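Local structure of GH127 beta-L-arabinofuranoside (Geobacillus stearothermophilus, 4QK0) at residues Ala54-Asn57 / Phe58-Ala62; Ala551-Gly555 / Pro556-Cys560; Gly284-Ser287 / Leu288-Ala291; Gln230-Ala234 / Arg235-Glu239. The protein probably hydrolyses beta-L-arabinofuranosides, releasing L-arabinose, as a bacterial member of glycoside hydrolase family 127. All blocks are in the same frame, centred on the assembly; numbering follows the deposited sequence.

Contact 1: residues Ala54-Asn57 / Phe58-Ala62; sequences AIEN and FRIAA
E56 and R59 pair across a single turn of helix 54-61, an i to i+3 salt bridge in which E56 OE1 lies 2.8 Å from R59 NH1. The glutamate chain starts off away from its partner, with CG anti to the backbone N (chi1 -170°), and a bend at chi2 (55°) brings the carboxylate back over the turn. OE1 then stands at the edge of the guanidinium, close to its plane, while the two flat groups are turned 39° apart. The methyl I55 CG2 lies over one face of the same guanidinium, 3.9 Å from R59 NH2. The second oxygen, E56 OE2, is bonded to S65 OG, which gives the carboxylate two polar partners of different kinds. F58 projects from another side of the helix. Its ring carbon CD2 comes within 3.3 Å of A54 O, and the ring packs on V79 of helix 76-92 and on L108 and L109 of helix 96-112. N57 takes part chiefly through its backbone: its O accepts from A61 N at 3.0 Å, whereas its side-chain ND2 is bonded to Y70 O. This short helix is therefore two-sided, with apolar atoms turned to its helical neighbours and a charge pair on its partly exposed side. The opposite charges of E56 and R59 probably stabilise each other there, with the serine bond limiting how far the carboxylate can turn.

Contact 2: residues Ala551-Gly555 / Pro556-Cys560; sequences ALQRG and PIVYC
I557 O receives the backbone N-H of R554 at 2.9 Å and, beside it, a CA-H...O contact from Q553 CA at 3.4 Å. This carbonyl belongs to the tight end of a beta hairpin with a two-residue loop, in which strands 549-554 and 557-562 are joined by a type II' turn running from R554 to I557. R554 and I557 form the hydrogen-bonded antiparallel pair that closes it, the return bond going from I557 N to R554 O. G555, at the first corner, has the positive phi (61°) that this turn requires, and P556 follows. One step down, Q553 faces V558 in a non-hydrogen-bonded pair. The extended Q553 chain, with CG anti to the backbone N (chi1 -174°), runs along the turn until NE2 donates to G555 O at 3.0 Å; the bond is nearly straight and lies in the plane of both amides. The other end of the amide, OE1, rests 3.7 Å from V558 CG2. An alanine in place of Q553 would probably leave G555 O without this donor and open a gap beside V558, letting the turn move more. N366, just past helix 354-365, secures the second strand by bonding P556 O and V558 N. On the opposite face of the hairpin, Y559 CE1 lies 4.0 Å from R554 CB. Y559 OH is bonded to V594 O and R554 NH1 to W465 O, and one water joins the two side chains, 2.9 Å from Y559 OH and 2.7 Å from R554 NH1.

Contact 3: residues Gly284-Ser287 / Leu288-Ala291; sequences GDES and LKQA
The carboxylate of D285 is met in two ways at one oxygen: S287 OG comes to OD1 on its syn side, close to the carboxylate plane, while L288 N approaches OD1 from above that plane. D285 is the N-cap of helix 286-302, and these bonds cap its first turn. The serine hydroxyl S287 OG donates to D285 OD1 at 2.6 Å. The backbone L288 N reaches D285 OD1 at 3.2 Å, and S287 N adds a weak third bond to the same oxygen. The negative group sits at the N-terminal end of the helix, beside N-H groups of its first turn, which would probably stabilise the carboxylate. R257 completes the site from a nearby loop, forming a salt bridge with D285 OD2 and a hydrogen bond to S287 OG. L288 CB presses on D285 CG at 3.6 Å, and beyond it the leucine packs on M276, L279 and A280 of helix 266-283. Helices 266-283 and 286-302 follow one another through a short turn at G284 and D285, consistent with the (alpha/alpha) barrel of this family's catalytic domain. A pair of flat groups lies on the exposed side, where the E286 carboxylate and the Q290 amide are turned 65° apart, E286 being folded back by a bend at chi2 (61°). Their one polar link is weak: Q290 NE2 stands 3.0 Å from E286 OE2, with a poorly aligned hydrogen.

Contact 4: residues Gln230-Ala234 / Arg235-Glu239; sequences QEKEA and RGETE
Helix 227-234 ends in a Schellman motif: E237 N bonds back to K232 O at 3.1 Å and G236 N to E233 O at 2.8 Å, with G236 at positive phi. R235, just before G236, turns its guanidinium back under this end. A bend at chi3 (-65°) aims NH1 at E231 OE1, 3.1 Å away, from above a carboxylate that stands perpendicular to the guanidinium. The other edge grips E237 OE1 side-on, NE at 3.2 Å and NH2 at 3.0 Å, so that one arginine links two glutamates. K232 CA lies over one guanidinium face, and a water joins E231 OE1 to R235 NH2. A leucine in place of R235 would probably leave E231 and E237 without the charge they share, with R136 alone among the charges described still holding E237. K232 contributes its methylene chain, with CD 3.8 Å from E237 OE2. The whole network leans on the segment leading into helix 140-158: R235 NH1 bonds M133 O, E231 OE2 bonds L135 N, and E237 OE2 forms a salt bridge with R136. Helix 227-234 is thereby tied to that segment at its C-terminal end, where the chain sets out for strand 264-265.

Three of the four contacts, 1, 3 and 4, belong to the catalytic domain, and contact 2 to the C-terminal domain. They touch nowhere. Contacts 1 and 4 have centres about 30 Å apart, and their nearest atoms are about 20 Å apart; contact 3 is about 34 Å, centre to centre, from both contact 4 and contact 2. Contacts 2 and 4, on opposite sides of the chain's centre, are about 49 Å apart between centres. Read together, they exemplify local sequence shaping a helix start (contact 3), a whole short helix (contact 1), a helix end (contact 4) and a hairpin turn (contact 2). Contact 2 also touches the catalytic domain, through N366 and helix 354-365. None includes an identified substrate or metal ligand.

Contact 1: residues Ala54-Asn57 / Phe58-Ala62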
# COMPACT_ATOMS: atom_id res chain seq x y z
N ALA A 54 -22.65 20.62 17.35
CA ALA A 54 -21.49 21.29 17.96
C ALA A 54 -21.95 22.48 18.82
O ALA A 54 -21.41 22.71 19.90
CB ALA A 54 -20.48 21.74 16.90
N ILE A 55 -22.93 23.21 18.32
CA ILE A 55 -23.47 24.38 19.04
C ILE A 55 -24.39 23.88 20.16
O ILE A 55 -24.34 24.37 21.30
CB ILE A 55 -24.23 25.30 18.10
CG1 ILE A 55 -23.33 25.87 17.00
CG2 ILE A 55 -24.91 26.44 18.86
CD1 ILE A 55 -22.24 26.79 17.49
N GLU A 56 -25.20 22.89 19.83
CA GLU A 56 -26.12 22.31 20.76
C GLU A 56 -25.41 21.85 22.02
O GLU A 56 -25.90 22.04 23.14
CB GLU A 56 -26.91 21.16 20.07
CG GLU A 56 -28.09 20.61 20.85
CD GLU A 56 -29.10 21.68 21.25
OE1 GLU A 56 -29.09 22.82 20.68
OE2 GLU A 56 -29.89 21.38 22.17
N ASN A 57 -24.27 21.20 21.87
CA ASN A 57 -23.51 20.75 23.04
C ASN A 57 -23.24 21.95 24.01
O ASN A 57 -23.20 21.75 25.19
CB ASN A 57 -22.19 20.10 22.64
CG ASN A 57 -22.35 18.71 22.01
OD1 ASN A 57 -23.32 18.00 22.24
ND2 ASN A 57 -21.33 18.31 21.26
N PHE A 58 -22.95 23.13 23.49
CA PHE A 58 -22.68 24.30 24.36
C PHE A 58 -23.96 24.82 25.00
O PHE A 58 -23.97 25.21 26.16
CB PHE A 58 -22.04 25.45 23.61
CG PHE A 58 -20.59 25.22 23.30
CD1 PHE A 58 -19.63 25.35 24.29
CD2 PHE A 58 -20.20 24.88 22.01
CE1 PHE A 58 -18.29 25.11 24.01
CE2 PHE A 58 -18.88 24.66 21.73
CZ PHE A 58 -17.92 24.76 22.71
N ARG A 59 -25.06 24.76 24.25
CA ARG A 59 -26.35 25.05 24.83
C ARG A 59 -26.63 24.16 26.01
O ARG A 59 -27.06 24.66 27.07
CB ARG A 59 -27.45 24.83 23.81
CG ARG A 59 -27.61 26.00 22.90
CD ARG A 59 -29.03 26.12 22.40
NE ARG A 59 -28.95 27.02 21.29
CZ ARG A 59 -28.70 26.65 20.04
NH1 ARG A 59 -28.58 25.36 19.71
NH2 ARG A 59 -28.59 27.59 19.12
N ILE A 60 -26.47 22.85 25.83
CA ILE A 60 -26.76 21.93 26.91
C ILE A 60 -25.87 22.28 28.07
O ILE A 60 -26.30 22.37 29.22
CB ILE A 60 -26.58 20.48 26.45
CG1 ILE A 60 -27.61 20.17 25.34
CG2 ILE A 60 -26.74 19.53 27.62
CD1 ILE A 60 -27.35 18.87 24.59
N ALA A 61 -24.60 22.51 27.77
CA ALA A 61 -23.64 22.77 28.84
C ALA A 61 -23.97 24.06 29.58
O ALA A 61 -23.62 24.19 30.72
CB ALA A 61 -22.21 22.82 28.27
N ALA A 62 -24.57 25.03 28.90
CA ALA A 62 -24.91 26.30 29.54
C ALA A 62 -26.22 26.18 30.27
O ALA A 62 -26.69 27.12 30.86
CB ALA A 62 -25.03 27.39 28.50

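Contact 2: residues Ala551-Gly555 / Pro556-Cys560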
# COMPACT_ATOMS: atom_id res chain seq x y z
N ALA A 551 8.53 15.59 -12.89
CA ALA A 551 7.35 16.40 -12.60
C ALA A 551 7.52 17.68 -13.31
O ALA A 551 8.64 18.21 -13.45
CB ALA A 551 7.18 16.64 -11.11
N LEU A 552 6.42 18.24 -13.75
CA LEU A 552 6.49 19.58 -14.35
C LEU A 552 6.11 20.68 -13.34
O LEU A 552 5.20 20.53 -12.54
CB LEU A 552 5.54 19.66 -15.52
CG LEU A 552 5.89 18.65 -16.60
CD1 LEU A 552 4.89 18.74 -17.71
CD2 LEU A 552 7.28 18.84 -17.17
N GLN A 553 6.87 21.76 -13.38
CA GLN A 553 6.64 22.90 -12.52
C GLN A 553 6.91 24.20 -13.29
O GLN A 553 7.88 24.32 -14.04
CB GLN A 553 7.51 22.84 -11.28
CG GLN A 553 7.19 23.94 -10.28
CD GLN A 553 7.90 23.84 -8.94
OE1 GLN A 553 8.21 22.76 -8.46
NE2 GLN A 553 8.05 24.99 -8.27
N ARG A 554 6.10 25.21 -13.01
CA ARG A 554 6.33 26.57 -13.57
C ARG A 554 6.09 27.63 -12.50
O ARG A 554 5.00 27.69 -11.92
CB ARG A 554 5.37 26.77 -14.72
CG ARG A 554 5.44 28.13 -15.36
CD ARG A 554 4.54 28.24 -16.59
NE ARG A 554 4.78 29.56 -17.19
CZ ARG A 554 4.19 30.69 -16.81
NH1 ARG A 554 3.29 30.72 -15.85
NH2 ARG A 554 4.52 31.81 -17.38
N GLY A 555 7.08 28.48 -12.23
CA GLY A 555 6.95 29.39 -11.09
C GLY A 555 6.81 28.51 -9.87
O GLY A 555 7.44 27.45 -9.79
N PRO A 556 5.93 28.89 -8.93
CA PRO A 556 5.67 28.08 -7.72
C PRO A 556 4.68 26.91 -7.90
O PRO A 556 4.40 26.21 -6.93
CB PRO A 556 5.03 29.11 -6.76
CG PRO A 556 4.22 29.96 -7.69
CD PRO A 556 5.06 30.07 -8.95
N ILE A 557 4.13 26.74 -9.11
CA ILE A 557 3.03 25.83 -9.32
C ILE A 557 3.48 24.51 -9.95
O ILE A 557 4.11 24.49 -11.00
CB ILE A 557 1.90 26.47 -10.13
CG1 ILE A 557 1.21 27.49 -9.21
CG2 ILE A 557 0.91 25.39 -10.56
CD1 ILE A 557 0.14 28.27 -9.90
N VAL A 558 3.18 23.45 -9.21
CA VAL A 558 3.40 22.12 -9.65
C VAL A 558 2.19 21.71 -10.51
O VAL A 558 1.02 21.90 -10.11
CB VAL A 558 3.57 21.15 -8.47
CG1 VAL A 558 3.78 19.75 -8.97
CG2 VAL A 558 4.77 21.54 -7.62
N TYR A 559 2.51 21.06 -11.61
CA TYR A 559 1.53 20.64 -12.60
C TYR A 559 1.20 19.13 -12.48
O TYR A 559 1.92 18.39 -11.86
CB TYR A 559 2.08 21.01 -13.99
CG TYR A 559 1.74 22.43 -14.29
CD1 TYR A 559 2.39 23.47 -13.65
CD2 TYR A 559 0.70 22.73 -15.14
CE1 TYR A 559 2.00 24.81 -13.84
CE2 TYR A 559 0.35 24.03 -15.41
CZ TYR A 559 0.98 25.08 -14.73
OH TYR A 559 0.57 26.36 -14.96
N CYS A 560 0.10 18.72 -13.09
CA CYS A 560 -0.32 17.31 -13.14
C CYS A 560 -1.00 17.03 -14.46
O CYS A 560 -1.37 17.98 -15.20
CB CYS A 560 -1.23 16.98 -12.03
SG CYS A 560 -2.89 17.63 -12.14
O HOH W 1 3.98 17.22 -13.21
O HOH W 2 2.19 28.72 -14.38

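Contact 3: residues Gly284-Ser287 / Leu288-Ala291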
# COMPACT_ATOMS: atom_id res chain seq x y z
N GLY A 284 15.05 33.10 23.07
CA GLY A 284 16.46 32.99 22.67
C GLY A 284 17.12 31.66 23.02
O GLY A 284 18.27 31.64 23.41
N ASP A 285 16.40 30.55 22.92
CA ASP A 285 16.92 29.22 23.34
C ASP A 285 17.55 28.55 22.13
O ASP A 285 16.85 28.08 21.21
CB ASP A 285 15.77 28.38 23.90
CG ASP A 285 16.18 26.97 24.32
OD1 ASP A 285 17.30 26.50 24.00
OD2 ASP A 285 15.36 26.31 24.98
N GLU A 286 18.87 28.56 22.09
CA GLU A 286 19.65 28.09 20.95
C GLU A 286 19.49 26.57 20.72
O GLU A 286 19.51 26.13 19.59
CB GLU A 286 21.17 28.44 21.14
CG GLU A 286 22.08 28.00 19.99
CD GLU A 286 21.71 28.65 18.63
OE1 GLU A 286 21.31 29.84 18.60
OE2 GLU A 286 21.82 27.99 17.58
N SER A 287 19.35 25.81 21.79
CA SER A 287 19.21 24.39 21.70
C SER A 287 17.87 24.02 21.00
O SER A 287 17.80 23.07 20.22
CB SER A 287 19.26 23.76 23.11
OG SER A 287 18.07 24.07 23.87
N LEU A 288 16.85 24.82 21.27
CA LEU A 288 15.57 24.61 20.69
C LEU A 288 15.58 25.08 19.23
O LEU A 288 15.01 24.43 18.35
CB LEU A 288 14.53 25.33 21.53
CG LEU A 288 13.09 24.88 21.46
CD1 LEU A 288 12.97 23.38 21.67
CD2 LEU A 288 12.31 25.65 22.53
N LYS A 289 16.26 26.17 18.98
CA LYS A 289 16.45 26.66 17.64
C LYS A 289 17.10 25.61 16.74
O LYS A 289 16.68 25.41 15.62
CB LYS A 289 17.32 27.91 17.65
CG LYS A 289 17.65 28.47 16.28
CD LYS A 289 18.30 29.85 16.36
CE LYS A 289 18.97 30.16 15.04
NZ LYS A 289 19.19 31.61 14.84
N GLN A 290 18.14 24.98 17.24
CA GLN A 290 18.85 23.96 16.49
C GLN A 290 18.02 22.72 16.29
O GLN A 290 18.06 22.16 15.23
CB GLN A 290 20.14 23.55 17.20
CG GLN A 290 21.28 24.47 16.79
CD GLN A 290 22.47 24.35 17.71
OE1 GLN A 290 22.63 23.36 18.43
NE2 GLN A 290 23.33 25.37 17.70
N ALA A 291 17.25 22.32 17.30
CA ALA A 291 16.32 21.20 17.15
C ALA A 291 15.33 21.47 16.02
O ALA A 291 15.13 20.63 15.16
CB ALA A 291 15.60 20.92 18.44

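Contact 4: residues Gln230-Ala234 / Arg235-Glu239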
# COMPACT_ATOMS: atom_id res chain seq x y z
N GLN A 230 1.38 6.89 33.08
CA GLN A 230 0.83 7.14 34.41
C GLN A 230 -0.66 7.30 34.35
O GLN A 230 -1.36 6.68 35.13
CB GLN A 230 1.48 8.37 35.07
CG GLN A 230 3.00 8.24 35.29
CD GLN A 230 3.68 9.53 35.73
OE1 GLN A 230 3.38 10.63 35.25
NE2 GLN A 230 4.63 9.39 36.64
N GLU A 231 -1.18 8.12 33.43
CA GLU A 231 -2.65 8.30 33.40
C GLU A 231 -3.38 7.05 32.93
O GLU A 231 -4.49 6.75 33.39
CB GLU A 231 -3.09 9.55 32.60
CG GLU A 231 -2.63 9.62 31.16
CD GLU A 231 -3.51 10.51 30.29
OE1 GLU A 231 -3.71 10.15 29.11
OE2 GLU A 231 -3.98 11.59 30.77
N LYS A 232 -2.75 6.34 32.02
CA LYS A 232 -3.26 5.05 31.52
C LYS A 232 -3.45 4.05 32.65
O LYS A 232 -4.50 3.47 32.82
CB LYS A 232 -2.28 4.52 30.48
CG LYS A 232 -2.39 3.07 30.11
CD LYS A 232 -1.70 2.75 28.76
CE LYS A 232 -0.46 1.90 28.90
NZ LYS A 232 -0.32 0.99 27.73
N GLU A 233 -2.39 3.85 33.41
CA GLU A 233 -2.41 3.04 34.64
C GLU A 233 -3.56 3.46 35.59
O GLU A 233 -4.35 2.63 35.99
CB GLU A 233 -1.03 3.19 35.30
CG GLU A 233 -0.90 2.81 36.77
CD GLU A 233 -0.56 1.35 36.97
OE1 GLU A 233 -0.87 0.53 36.06
OE2 GLU A 233 0.01 1.03 38.04
N ALA A 234 -3.66 4.75 35.90
CA ALA A 234 -4.74 5.28 36.74
C ALA A 234 -6.16 5.02 36.19
O ALA A 234 -7.09 4.95 36.96
CB ALA A 234 -4.54 6.77 36.99
N ARG A 235 -6.32 4.91 34.86
CA ARG A 235 -7.62 4.56 34.26
C ARG A 235 -7.88 3.06 34.34
O ARG A 235 -8.98 2.61 34.01
CB ARG A 235 -7.69 4.94 32.78
CG ARG A 235 -7.78 6.41 32.49
CD ARG A 235 -8.21 6.66 31.03
NE ARG A 235 -7.24 6.19 30.03
CZ ARG A 235 -6.16 6.85 29.61
NH1 ARG A 235 -5.82 8.05 30.12
NH2 ARG A 235 -5.38 6.33 28.68
N GLY A 236 -6.88 2.28 34.73
CA GLY A 236 -6.98 0.83 34.73
C GLY A 236 -6.87 0.19 33.34
O GLY A 236 -7.29 -0.93 33.13
N GLU A 237 -6.27 0.90 32.41
CA GLU A 237 -6.20 0.45 31.04
C GLU A 237 -4.93 -0.38 30.81
O GLU A 237 -3.84 -0.04 31.27
CB GLU A 237 -6.32 1.66 30.10
CG GLU A 237 -6.03 1.41 28.64
CD GLU A 237 -5.88 2.71 27.85
OE1 GLU A 237 -6.63 3.68 28.14
OE2 GLU A 237 -4.99 2.76 26.95
N THR A 238 -5.10 -1.52 30.15
CA THR A 238 -4.00 -2.48 29.88
C THR A 238 -3.69 -2.68 28.39
O THR A 238 -2.55 -2.99 28.04
CB THR A 238 -4.29 -3.87 30.52
OG1 THR A 238 -5.67 -4.23 30.34
CG2 THR A 238 -3.98 -3.86 32.03
N GLU A 239 -4.69 -2.48 27.52
CA GLU A 239 -4.55 -2.70 26.06
C GLU A 239 -3.33 -1.97 25.50
O GLU A 239 -3.03 -0.83 25.90
CB GLU A 239 -5.79 -2.23 25.26
CG GLU A 239 -7.06 -3.02 25.48
CD GLU A 239 -7.64 -2.88 26.89
OE1 GLU A 239 -8.36 -3.81 27.31
OE2 GLU A 239 -7.37 -1.88 27.59
O HOH W 3 -2.82 7.69 28.52